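Local coordinates for protein transcriptional regulator I2 (Pseudomonas fluorescens A506, PDB 4MO7) that belongs to the TetR family of transcriptional regulators, acts as a Crohn's disease-associated superantigen, and probably binds DNA through its helix-turn-helix domain, at residues 35-40 with 56-61; 64-69 with 74-79; 78-83 with 122-127. All blocks are in the same frame, centred on the assembly; numbering follows the deposited sequence.

In the fold
Interactions 1 and 2 lie within the probable DNA-binding part of the TetR fold; interaction 3 joins it to the C-terminal helices. All three cross by apolar contact without hydrogen bonds. Interaction 1 does so at the surface, where a threonine methyl of helix 30-45 meets an alanine and a valine of helix 52-59. Interaction 2 is partly buried and packs 64-69 on the start of helix 73-97 through two isoleucines. Interaction 3 is buried, and sets valine and methionine of the same long helix against alanine and valine of helix 122-130. Interactions 2 and 3 share Arg78 and Ala79. Ala38 of interaction 1 packs on Ile76 of interaction 2, and Ala39 meets Val127 of interaction 3.

Interaction 1. Residues 35-40 with 56-61; sequences LQTAAH and ASAVGI. With MG (magnesium ion), chain B.
Thr37 of helix 30-45 faces Ala58 and Val59 in the last turn leading to Gly60. Thr37 CB lies 4.0 Å from one methyl of the valine, Val59 CG2, and the two side chains cross at a slant. Further out the side chain forks. The methyl CG2 stands opposite the backbone N (OG1 is at chi1 -56°), and this sends it across to the other helix. Thr37 CG2 is 3.7 Å from Ala58 CB and 4.2 Å from Val59 CG2. The hydroxyl OG1 takes the other branch and hydrogen-bonds to the carbonyl O of Lys33, one turn back in its own helix.

Helix 52-59 closes with a Schellman motif. Gly60 takes a positive phi, and Ile61 N bonds to Ala56 O at 2.8 Å. Ala58 also touches Leu41, and Val59 touches Leu34, both on helix 30-45.

One turn beyond Thr37, His40 binds a magnesium ion through NE2 at 2.2 Å. His40 CD2 and CE1 are each 3.2 Å from the ion, so the ion lies straight out from NE2, equally far from the two neighbouring ring carbons.

No hydrogen bond crosses between the two segments. The threonine spends its polar branch on its own helix and presents its methyl to the neighbour, so segments 35-40 and 56-61, in what is probably the DNA-binding domain, meet by van der Waals contact alone.

Interaction 2. Residues 64-69 with 74-79; sequences GSIFHH and DEILRA
Ile66, which meets Ile76 across this contact, also lies on a face of the Phe67 ring. Ile66 CG2 stands 4.0 Å above the plane of that ring, over its centre. The two histidines form a second group. His68 CE1 sits 3.9 Å above the ring of His69, offset toward the rim, while His69 NE2 lies in the plane of the His68 ring at its edge. His68 is poorly ordered, so this pairing is only loosely defined.

The setting is the helix-turn-helix of the TetR family. Segment 64-69 follows helix 52-59, in the region where relatives carry the DNA-recognition helix. In this chain 64-66 has helical backbone angles but lacks the regular helix bonds. Segment 74-79 lies on the long helix 73-97, which leads out of this domain.

One apolar touch joins the two. Ile76 has CG1 opposite its carbonyl carbon (chi1 -60°) and continues extended to CD1 (chi2 174°), which carries the end methyl toward the loop. There it meets the branch methyl of Ile66, and the two side chains cross at about a right angle. Ile66 also packs on Val52 and Ala56, and Ile76 on Leu55, Ala38 and Phe42, so the pair belongs to the small core between helices 30-45, 52-59 and 73-97.

The border is polar, but no hydrogen bond crosses it. His69 O and Glu75 OE2 are 4.5 Å apart, and each is taken up by another partner: Arg31 NH1 weakly for the carbonyl, Lys71 N for the carboxylate. Glu75 OE1 has a long ion pair with Arg78 NH1 at 3.7 Å, well out of the guanidinium plane, so only charge acts there. In the centre of the contact, Ile66 CG2 lies 3.7 Å from Ile76 CD1.

Interaction 3. Residues 78-83 with 122-127; sequences RAVMEE and GEAMAV
Val80 and Ala124 form the tight centre of this contact. Val80 CG1 stands opposite its backbone N (chi1 167°) and points at helix 122-130. It lies 3.7 Å from Ala124 CB. The same methyl is 4.1 Å from Val127 CG1, one turn further along that helix. The segment axes come within 8.6 Å, at an angle of 117° between their directions, with the small Ala124 in the nearest CA pair, Val80 and Ala124.

Packing is looser beside this centre. The extended Met81 brings its end methyl alongside the second helix. Met81 CE is 3.8 Å from the carbonyl O of Val127 and 4.5 Å from Val127 CG1.

Arg78 and Glu82 stay more than 9 Å from segment 122-127 and are partly exposed. They form a salt bridge, with Arg78 NE hydrogen-bonded to Glu82 OE1 at 2.7 Å. The oxygen lies in the guanidinium plane, but the arginine approaches from above the carboxylate plane. Both side chains also touch His142 of helix 137-163.

The buried apolar seam joins helix 73-97, which starts in the probable DNA-binding domain, to a helix of the C-terminal domain. Such a junction between the two domains is characteristic of the TetR fold.

Interaction 1. Residues 35-40 with 56-61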
ATOM      1  N   LEU A  35       2.483   5.296  30.223  1.00 22.40           N
ATOM      2  CA  LEU A  35       2.408   5.341  28.763  1.00 23.55           C
ATOM      3  C   LEU A  35       3.430   4.401  28.149  1.00 22.42           C
ATOM      4  O   LEU A  35       3.102   3.636  27.258  1.00 19.14           O
ATOM      5  CB  LEU A  35       2.707   6.737  28.208  1.00 32.76           C
ATOM      6  CG  LEU A  35       1.563   7.722  28.200  1.00 49.35           C
ATOM      7  CD1 LEU A  35       1.905   8.885  27.288  1.00 38.90           C
ATOM      8  CD2 LEU A  35       0.326   6.968  27.752  1.00 38.61           C
ATOM      9  N   GLN A  36       4.683   4.512  28.586  1.00 21.94           N
ATOM     10  CA  GLN A  36       5.744   3.711  27.969  1.00 22.35           C
ATOM     11  C   GLN A  36       5.530   2.249  28.242  1.00 18.48           C
ATOM     12  O   GLN A  36       5.816   1.415  27.375  1.00 20.43           O
ATOM     13  CB  GLN A  36       7.089   4.091  28.560  1.00 25.37           C
ATOM     14  CG  GLN A  36       7.471   5.541  28.298  1.00 24.80           C
ATOM     15  CD  GLN A  36       8.611   5.612  27.332  1.00 54.71           C
ATOM     16  OE1 GLN A  36       8.412   5.927  26.161  1.00 62.93           O
ATOM     17  NE2 GLN A  36       9.822   5.280  27.804  1.00 38.25           N
ATOM     18  N   THR A  37       5.054   1.916  29.440  1.00 14.19           N
ATOM     19  CA  THR A  37       4.809   0.487  29.730  1.00 17.18           C
ATOM     20  C   THR A  37       3.562  -0.032  29.001  1.00 17.41           C
ATOM     21  O   THR A  37       3.572  -1.147  28.504  1.00 14.57           O
ATOM     22  CB  THR A  37       4.659   0.217  31.256  1.00 18.94           C
ATOM     23  OG1 THR A  37       5.837   0.693  31.909  1.00 22.16           O
ATOM     24  CG2 THR A  37       4.499  -1.285  31.522  1.00 20.13           C
ATOM     25  N   ALA A  38       2.496   0.783  28.935  1.00 15.61           N
ATOM     26  CA  ALA A  38       1.295   0.411  28.164  1.00 21.37           C
ATOM     27  C   ALA A  38       1.652   0.134  26.713  1.00 15.06           C
ATOM     28  O   ALA A  38       1.119  -0.780  26.077  1.00 17.35           O
ATOM     29  CB  ALA A  38       0.269   1.567  28.224  1.00 17.00           C
ATOM     30  N   ALA A  39       2.554   0.939  26.151  1.00 15.67           N
ATOM     31  CA  ALA A  39       2.944   0.682  24.758  1.00 16.94           C
ATOM     32  C   ALA A  39       3.412  -0.734  24.544  1.00 17.01           C
ATOM     33  O   ALA A  39       3.013  -1.375  23.590  1.00 19.57           O
ATOM     34  CB  ALA A  39       4.005   1.663  24.284  1.00 15.66           C
ATOM     35  N   HIS A  40       4.211  -1.262  25.470  1.00 16.93           N
ATOM     36  CA  HIS A  40       4.631  -2.659  25.331  1.00 19.36           C
ATOM     37  C   HIS A  40       3.527  -3.669  25.505  1.00 17.57           C
ATOM     38  O   HIS A  40       3.442  -4.623  24.690  1.00 17.36           O
ATOM     39  CB  HIS A  40       5.734  -2.962  26.326  1.00 16.00           C
ATOM     40  CG  HIS A  40       7.001  -2.310  25.955  1.00 16.82           C
ATOM     41  ND1 HIS A  40       7.865  -2.840  25.013  1.00 18.53           N
ATOM     42  CD2 HIS A  40       7.538  -1.144  26.356  1.00 18.73           C
ATOM     43  CE1 HIS A  40       8.879  -2.019  24.851  1.00 20.03           C
ATOM     44  NE2 HIS A  40       8.703  -0.989  25.655  1.00 23.41           N
ATOM     45  N   ALA A  56      -1.733  -2.224  35.653  1.00 29.52           N
ATOM     46  CA  ALA A  56      -1.466  -1.772  36.998  1.00 37.54           C
ATOM     47  C   ALA A  56      -0.374  -2.655  37.577  1.00 20.08           C
ATOM     48  O   ALA A  56       0.544  -2.158  38.236  1.00 35.25           O
ATOM     49  CB  ALA A  56      -2.740  -1.831  37.839  1.00 33.32           C
ATOM     50  N   SER A  57      -0.443  -3.955  37.322  1.00 27.51           N
ATOM     51  CA  SER A  57       0.577  -4.867  37.840  1.00 34.94           C
ATOM     52  C   SER A  57       1.962  -4.570  37.216  1.00 55.24           C
ATOM     53  O   SER A  57       2.970  -4.501  37.917  1.00 41.46           O
ATOM     54  CB  SER A  57       0.181  -6.299  37.582  1.00 36.60           C
ATOM     55  OG  SER A  57       1.326  -7.136  37.549  1.00 65.79           O
ATOM     56  N   ALA A  58       2.005  -4.401  35.897  1.00 27.35           N
ATOM     57  CA  ALA A  58       3.224  -3.957  35.205  1.00 25.92           C
ATOM     58  C   ALA A  58       3.883  -2.638  35.694  1.00 27.54           C
ATOM     59  O   ALA A  58       5.125  -2.507  35.616  1.00 26.20           O
ATOM     60  CB  ALA A  58       2.961  -3.883  33.720  1.00 26.63           C
ATOM     61  N   VAL A  59       3.090  -1.668  36.173  1.00 24.62           N
ATOM     62  CA  VAL A  59       3.637  -0.407  36.635  1.00 27.14           C
ATOM     63  C   VAL A  59       3.790  -0.409  38.168  1.00 24.07           C
ATOM     64  O   VAL A  59       4.316   0.543  38.738  1.00 31.88           O
ATOM     65  CB  VAL A  59       2.779   0.806  36.157  1.00 24.67           C
ATOM     66  CG1 VAL A  59       3.450   2.096  36.457  1.00 32.06           C
ATOM     67  CG2 VAL A  59       2.558   0.682  34.650  1.00 37.42           C
ATOM     68  N   GLY A  60       3.341  -1.477  38.802  1.00 32.28           N
ATOM     69  CA  GLY A  60       3.417  -1.588  40.246  1.00 37.28           C
ATOM     70  C   GLY A  60       2.445  -0.610  40.886  1.00 78.23           C
ATOM     71  O   GLY A  60       2.847   0.201  41.732  1.00 62.24           O
ATOM     72  N   ILE A  61       1.177  -0.661  40.461  1.00 49.05           N
ATOM     73  CA  ILE A  61       0.105   0.110  41.099  1.00 43.14           C
ATOM     74  C   ILE A  61      -1.183  -0.688  41.155  1.00 39.34           C
ATOM     75  O   ILE A  61      -1.221  -1.861  40.734  1.00 47.29           O
ATOM     76  CB  ILE A  61      -0.132   1.483  40.444  1.00 38.39           C
ATOM     77  CG1 ILE A  61      -0.344   1.361  38.926  1.00 28.81           C
ATOM     78  CG2 ILE A  61       1.056   2.406  40.689  1.00 36.38           C
ATOM     79  CD1 ILE A  61      -0.186   2.666  38.176  1.00 32.14           C
TER
HETATM   80 MG    MG B 201      10.143   0.668  26.136  0.50  9.39          MG

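Interaction 2. Residues 64-69 with 74-79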
ATOM      1  N   GLY A  64      -7.163   0.827  40.081  1.00 24.66           N
ATOM      2  CA  GLY A  64      -7.980   2.034  40.197  1.00 41.89           C
ATOM      3  C   GLY A  64      -7.183   3.328  40.104  1.00 34.03           C
ATOM      4  O   GLY A  64      -7.720   4.404  39.832  1.00 37.15           O
ATOM      5  N   SER A  65      -5.888   3.236  40.323  1.00 24.88           N
ATOM      6  CA  SER A  65      -5.027   4.428  40.259  1.00 45.29           C
ATOM      7  C   SER A  65      -4.655   4.768  38.809  1.00 53.32           C
ATOM      8  O   SER A  65      -4.126   5.857  38.494  1.00 33.30           O
ATOM      9  CB  SER A  65      -3.756   4.163  41.049  1.00 47.45           C
ATOM     10  OG  SER A  65      -3.096   3.066  40.463  1.00 30.27           O
ATOM     11  N   ILE A  66      -4.912   3.837  37.899  1.00 30.69           N
ATOM     12  CA  ILE A  66      -4.531   4.128  36.508  1.00 30.50           C
ATOM     13  C   ILE A  66      -5.294   5.371  36.109  1.00 35.95           C
ATOM     14  O   ILE A  66      -4.764   6.318  35.496  1.00 35.00           O
ATOM     15  CB  ILE A  66      -4.863   2.952  35.591  1.00 31.13           C
ATOM     16  CG1 ILE A  66      -3.802   1.864  35.748  1.00 19.66           C
ATOM     17  CG2 ILE A  66      -4.922   3.436  34.144  1.00 53.41           C
ATOM     18  CD1 ILE A  66      -4.366   0.489  35.480  1.00 25.88           C
ATOM     19  N   PHE A  67      -6.538   5.419  36.581  1.00 27.94           N
ATOM     20  CA  PHE A  67      -7.485   6.397  36.091  1.00 43.95           C
ATOM     21  C   PHE A  67      -7.446   7.677  36.851  1.00 45.28           C
ATOM     22  O   PHE A  67      -8.411   8.429  36.866  1.00 55.79           O
ATOM     23  CB  PHE A  67      -8.858   5.779  36.093  1.00 20.19           C
ATOM     24  CG  PHE A  67      -8.915   4.570  35.225  1.00 31.70           C
ATOM     25  CD1 PHE A  67      -8.856   4.707  33.849  1.00 26.00           C
ATOM     26  CD2 PHE A  67      -8.891   3.315  35.773  1.00 28.63           C
ATOM     27  CE1 PHE A  67      -8.857   3.606  33.043  1.00 30.19           C
ATOM     28  CE2 PHE A  67      -8.912   2.199  34.973  1.00 29.20           C
ATOM     29  CZ  PHE A  67      -8.890   2.350  33.600  1.00 36.97           C
ATOM     30  N   HIS A  68      -6.307   7.915  37.479  1.00 45.17           N
ATOM     31  CA  HIS A  68      -5.983   9.252  37.944  1.00 46.13           C
ATOM     32  C   HIS A  68      -5.249  10.066  36.871  1.00 33.82           C
ATOM     33  O   HIS A  68      -5.224  11.301  36.926  1.00 46.57           O
ATOM     34  CB  HIS A  68      -5.146   9.183  39.220  1.00 80.52           C
ATOM     35  CG  HIS A  68      -4.424  10.455  39.521  1.00 79.65           C
ATOM     36  ND1 HIS A  68      -3.140  10.696  39.085  1.00 76.96           N
ATOM     37  CD2 HIS A  68      -4.821  11.575  40.171  1.00 74.91           C
ATOM     38  CE1 HIS A  68      -2.768  11.902  39.472  1.00 86.44           C
ATOM     39  NE2 HIS A  68      -3.764  12.454  40.138  1.00 89.31           N
ATOM     40  N   HIS A  69      -4.651   9.389  35.888  1.00 53.12           N
ATOM     41  CA  HIS A  69      -3.854  10.064  34.849  1.00 34.97           C
ATOM     42  C   HIS A  69      -4.486  10.176  33.449  1.00 28.57           C
ATOM     43  O   HIS A  69      -4.183  11.099  32.671  1.00 36.69           O
ATOM     44  CB  HIS A  69      -2.526   9.327  34.694  1.00 44.50           C
ATOM     45  CG  HIS A  69      -1.435   9.933  35.500  1.00 51.95           C
ATOM     46  ND1 HIS A  69      -0.825  11.115  35.139  1.00 45.06           N
ATOM     47  CD2 HIS A  69      -0.896   9.571  36.685  1.00 43.22           C
ATOM     48  CE1 HIS A  69       0.067  11.442  36.050  1.00 56.80           C
ATOM     49  NE2 HIS A  69       0.048  10.521  36.997  1.00 64.19           N
ATOM     50  N   ASP A  74      -9.139   3.832  26.683  1.00 17.10           N
ATOM     51  CA  ASP A  74      -9.112   4.422  25.329  0.61 16.58           C
ATOM     52  C   ASP A  74      -8.184   5.605  25.281  1.00 21.17           C
ATOM     53  O   ASP A  74      -7.477   5.838  24.306  1.00 16.29           O
ATOM     54  CB  ASP A  74     -10.490   4.970  24.969  0.61 18.22           C
ATOM     55  CG  ASP A  74     -10.522   5.562  23.594  0.61 21.16           C
ATOM     56  OD1 ASP A  74     -10.420   4.753  22.665  0.61 16.36           O
ATOM     57  OD2 ASP A  74     -10.708   6.809  23.437  0.61 18.95           O
ATOM     58  N   GLU A  75      -8.202   6.413  26.340  1.00 14.57           N
ATOM     59  CA  GLU A  75      -7.293   7.564  26.357  1.00 16.64           C
ATOM     60  C   GLU A  75      -5.805   7.173  26.505  1.00 15.93           C
ATOM     61  O   GLU A  75      -4.952   7.892  25.992  1.00 17.11           O
ATOM     62  CB  GLU A  75      -7.668   8.601  27.416  1.00 16.99           C
ATOM     63  CG  GLU A  75      -6.908   9.910  27.284  1.00 24.68           C
ATOM     64  CD  GLU A  75      -7.428  10.977  28.216  1.00 41.22           C
ATOM     65  OE1 GLU A  75      -7.958  11.985  27.719  1.00 39.74           O
ATOM     66  OE2 GLU A  75      -7.301  10.802  29.442  1.00 36.06           O
ATOM     67  N   ILE A  76      -5.491   6.087  27.208  1.00 13.50           N
ATOM     68  CA  ILE A  76      -4.114   5.585  27.260  1.00 14.85           C
ATOM     69  C   ILE A  76      -3.666   5.229  25.841  1.00 17.04           C
ATOM     70  O   ILE A  76      -2.531   5.551  25.453  1.00 18.83           O
ATOM     71  CB  ILE A  76      -3.972   4.340  28.139  1.00 16.35           C
ATOM     72  CG1 ILE A  76      -4.403   4.693  29.568  1.00 20.04           C
ATOM     73  CG2 ILE A  76      -2.512   3.897  28.213  1.00 18.21           C
ATOM     74  CD1 ILE A  76      -4.429   3.505  30.495  1.00 15.86           C
ATOM     75  N   LEU A  77      -4.554   4.601  25.058  1.00 13.57           N
ATOM     76  CA  LEU A  77      -4.205   4.179  23.686  1.00 11.90           C
ATOM     77  C   LEU A  77      -3.966   5.390  22.827  1.00 16.73           C
ATOM     78  O   LEU A  77      -2.963   5.450  22.094  1.00 16.15           O
ATOM     79  CB  LEU A  77      -5.299   3.308  23.067  1.00 12.78           C
ATOM     80  CG  LEU A  77      -5.086   2.758  21.646  1.00 12.54           C
ATOM     81  CD1 LEU A  77      -3.878   1.879  21.561  1.00 16.43           C
ATOM     82  CD2 LEU A  77      -6.392   2.030  21.176  1.00 11.95           C
ATOM     83  N   ARG A  78      -4.854   6.380  22.925  1.00 13.10           N
ATOM     84  CA  ARG A  78      -4.656   7.665  22.233  1.00 14.85           C
ATOM     85  C   ARG A  78      -3.291   8.255  22.555  1.00 16.29           C
ATOM     86  O   ARG A  78      -2.583   8.713  21.657  1.00 18.37           O
ATOM     87  CB  ARG A  78      -5.723   8.668  22.690  1.00 14.90           C
ATOM     88  CG  ARG A  78      -5.514  10.068  22.080  1.00 16.19           C
ATOM     89  CD  ARG A  78      -6.409  11.047  22.835  1.00 21.20           C
ATOM     90  NE  ARG A  78      -5.812  12.371  22.810  1.00 30.04           N
ATOM     91  CZ  ARG A  78      -6.281  13.410  23.491  1.00 55.38           C
ATOM     92  NH1 ARG A  78      -7.365  13.256  24.243  1.00 28.88           N
ATOM     93  NH2 ARG A  78      -5.671  14.594  23.416  1.00 43.40           N
ATOM     94  N   ALA A  79      -2.906   8.254  23.833  1.00 15.13           N
ATOM     95  CA  ALA A  79      -1.650   8.916  24.230  1.00 15.24           C
ATOM     96  C   ALA A  79      -0.457   8.124  23.744  1.00 15.94           C
ATOM     97  O   ALA A  79       0.549   8.730  23.366  1.00 20.51           O
ATOM     98  CB  ALA A  79      -1.575   9.090  25.760  1.00 19.10           C
TER

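Interaction 3. Residues 78-83 with 122-127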
ATOM      1  N   ARG A  78      -4.854   6.380  22.925  1.00 13.10           N
ATOM      2  CA  ARG A  78      -4.656   7.665  22.233  1.00 14.85           C
ATOM      3  C   ARG A  78      -3.291   8.255  22.555  1.00 16.29           C
ATOM      4  O   ARG A  78      -2.583   8.713  21.657  1.00 18.37           O
ATOM      5  CB  ARG A  78      -5.723   8.668  22.690  1.00 14.90           C
ATOM      6  CG  ARG A  78      -5.514  10.068  22.080  1.00 16.19           C
ATOM      7  CD  ARG A  78      -6.409  11.047  22.835  1.00 21.20           C
ATOM      8  NE  ARG A  78      -5.812  12.371  22.810  1.00 30.04           N
ATOM      9  CZ  ARG A  78      -6.281  13.410  23.491  1.00 55.38           C
ATOM     10  NH1 ARG A  78      -7.365  13.256  24.243  1.00 28.88           N
ATOM     11  NH2 ARG A  78      -5.671  14.594  23.416  1.00 43.40           N
ATOM     12  N   ALA A  79      -2.906   8.254  23.833  1.00 15.13           N
ATOM     13  CA  ALA A  79      -1.650   8.916  24.230  1.00 15.24           C
ATOM     14  C   ALA A  79      -0.457   8.124  23.744  1.00 15.94           C
ATOM     15  O   ALA A  79       0.549   8.730  23.366  1.00 20.51           O
ATOM     16  CB  ALA A  79      -1.575   9.090  25.760  1.00 19.10           C
ATOM     17  N   VAL A  80      -0.532   6.803  23.733  1.00 16.61           N
ATOM     18  CA  VAL A  80       0.584   5.988  23.166  1.00 14.87           C
ATOM     19  C   VAL A  80       0.766   6.391  21.714  1.00 22.11           C
ATOM     20  O   VAL A  80       1.887   6.619  21.235  1.00 18.64           O
ATOM     21  CB  VAL A  80       0.263   4.497  23.267  1.00 15.36           C
ATOM     22  CG1 VAL A  80       1.186   3.625  22.433  1.00 19.64           C
ATOM     23  CG2 VAL A  80       0.304   4.084  24.748  1.00 16.48           C
ATOM     24  N   MET A  81      -0.336   6.508  20.987  1.00 18.45           N
ATOM     25  CA  MET A  81      -0.217   6.841  19.573  1.00 15.20           C
ATOM     26  C   MET A  81       0.247   8.283  19.382  1.00 25.85           C
ATOM     27  O   MET A  81       1.058   8.578  18.495  1.00 19.11           O
ATOM     28  CB  MET A  81      -1.536   6.591  18.872  1.00 13.14           C
ATOM     29  CG  MET A  81      -1.958   5.112  18.912  1.00 14.16           C
ATOM     30  SD  MET A  81      -3.331   4.961  17.744  1.00 20.49           S
ATOM     31  CE  MET A  81      -3.881   3.297  18.042  1.00 16.09           C
ATOM     32  N   GLU A  82      -0.250   9.194  20.202  1.00 18.11           N
ATOM     33  CA  GLU A  82       0.195  10.585  20.097  1.00 20.57           C
ATOM     34  C   GLU A  82       1.691  10.702  20.373  1.00 23.36           C
ATOM     35  O   GLU A  82       2.430  11.415  19.669  1.00 18.65           O
ATOM     36  CB  GLU A  82      -0.589  11.473  21.064  1.00 17.62           C
ATOM     37  CG  GLU A  82      -2.023  11.778  20.625  1.00 20.29           C
ATOM     38  CD  GLU A  82      -2.702  12.697  21.646  1.00 33.44           C
ATOM     39  OE1 GLU A  82      -3.715  13.324  21.313  1.00 28.93           O
ATOM     40  OE2 GLU A  82      -2.218  12.782  22.792  1.00 38.97           O
ATOM     41  N   GLU A  83       2.150  10.020  21.419  1.00 18.34           N
ATOM     42  CA  GLU A  83       3.589  10.061  21.743  1.00 23.65           C
ATOM     43  C   GLU A  83       4.443   9.607  20.588  1.00 30.12           C
ATOM     44  O   GLU A  83       5.495  10.200  20.330  1.00 23.38           O
ATOM     45  CB  GLU A  83       3.934   9.110  22.900  1.00 29.53           C
ATOM     46  CG  GLU A  83       3.634   9.626  24.265  1.00 53.41           C
ATOM     47  CD  GLU A  83       4.298  10.953  24.516  1.00 63.40           C
ATOM     48  OE1 GLU A  83       5.550  10.993  24.617  1.00 49.50           O
ATOM     49  OE2 GLU A  83       3.559  11.958  24.587  1.00 50.00           O
ATOM     50  N   GLY A 122       9.502   1.828  17.058  0.91 50.18           N
ATOM     51  CA  GLY A 122       9.235   0.743  17.990  0.91 49.68           C
ATOM     52  C   GLY A 122       7.811   0.281  18.276  0.91 45.43           C
ATOM     53  O   GLY A 122       6.938   0.239  17.385  0.91 30.96           O
ATOM     54  N   GLU A 123       7.584  -0.104  19.538  1.00 41.85           N
ATOM     55  CA  GLU A 123       6.340  -0.783  19.931  1.00 27.93           C
ATOM     56  C   GLU A 123       5.151   0.128  19.790  1.00 34.28           C
ATOM     57  O   GLU A 123       4.076  -0.320  19.431  1.00 33.97           O
ATOM     58  CB  GLU A 123       6.408  -1.322  21.372  1.00 30.59           C
ATOM     59  CG  GLU A 123       7.525  -2.323  21.594  1.00 51.96           C
ATOM     60  CD  GLU A 123       8.880  -1.637  21.662  1.00 44.96           C
ATOM     61  OE1 GLU A 123       8.889  -0.386  21.748  1.00 36.83           O
ATOM     62  OE2 GLU A 123       9.922  -2.330  21.647  1.00 74.45           O
ATOM     63  N   ALA A 124       5.341   1.412  20.078  1.00 35.48           N
ATOM     64  CA  ALA A 124       4.210   2.336  20.088  1.00 28.57           C
ATOM     65  C   ALA A 124       3.725   2.665  18.650  1.00 36.16           C
ATOM     66  O   ALA A 124       2.555   3.014  18.433  1.00 32.53           O
ATOM     67  CB  ALA A 124       4.546   3.558  20.864  1.00 30.75           C
ATOM     68  N   MET A 125       4.620   2.509  17.677  1.00 36.85           N
ATOM     69  CA  MET A 125       4.263   2.660  16.267  1.00 49.49           C
ATOM     70  C   MET A 125       3.525   1.443  15.770  1.00 42.93           C
ATOM     71  O   MET A 125       2.599   1.534  14.948  1.00 37.12           O
ATOM     72  CB  MET A 125       5.517   2.789  15.429  1.00 36.13           C
ATOM     73  CG  MET A 125       5.254   2.713  13.932  1.00 49.00           C
ATOM     74  SD  MET A 125       5.660   4.303  13.218  1.00 81.21           S
ATOM     75  CE  MET A 125       4.209   5.260  13.664  1.00 35.16           C
ATOM     76  N   ALA A 126       3.963   0.279  16.231  1.00 35.73           N
ATOM     77  CA  ALA A 126       3.279  -0.944  15.866  1.00 26.86           C
ATOM     78  C   ALA A 126       1.884  -0.931  16.463  1.00 20.06           C
ATOM     79  O   ALA A 126       0.959  -1.526  15.904  1.00 30.41           O
ATOM     80  CB  ALA A 126       4.072  -2.175  16.365  1.00 27.41           C
ATOM     81  N   VAL A 127       1.742  -0.252  17.602  1.00 27.05           N
ATOM     82  CA  VAL A 127       0.442  -0.149  18.237  1.00 21.33           C
ATOM     83  C   VAL A 127      -0.456   0.727  17.353  1.00 22.12           C
ATOM     84  O   VAL A 127      -1.619   0.414  17.126  1.00 20.36           O
ATOM     85  CB  VAL A 127       0.544   0.385  19.695  1.00 25.67           C
ATOM     86  CG1 VAL A 127      -0.813   0.815  20.200  1.00 29.65           C
ATOM     87  CG2 VAL A 127       1.150  -0.663  20.641  1.00 26.45           C
TER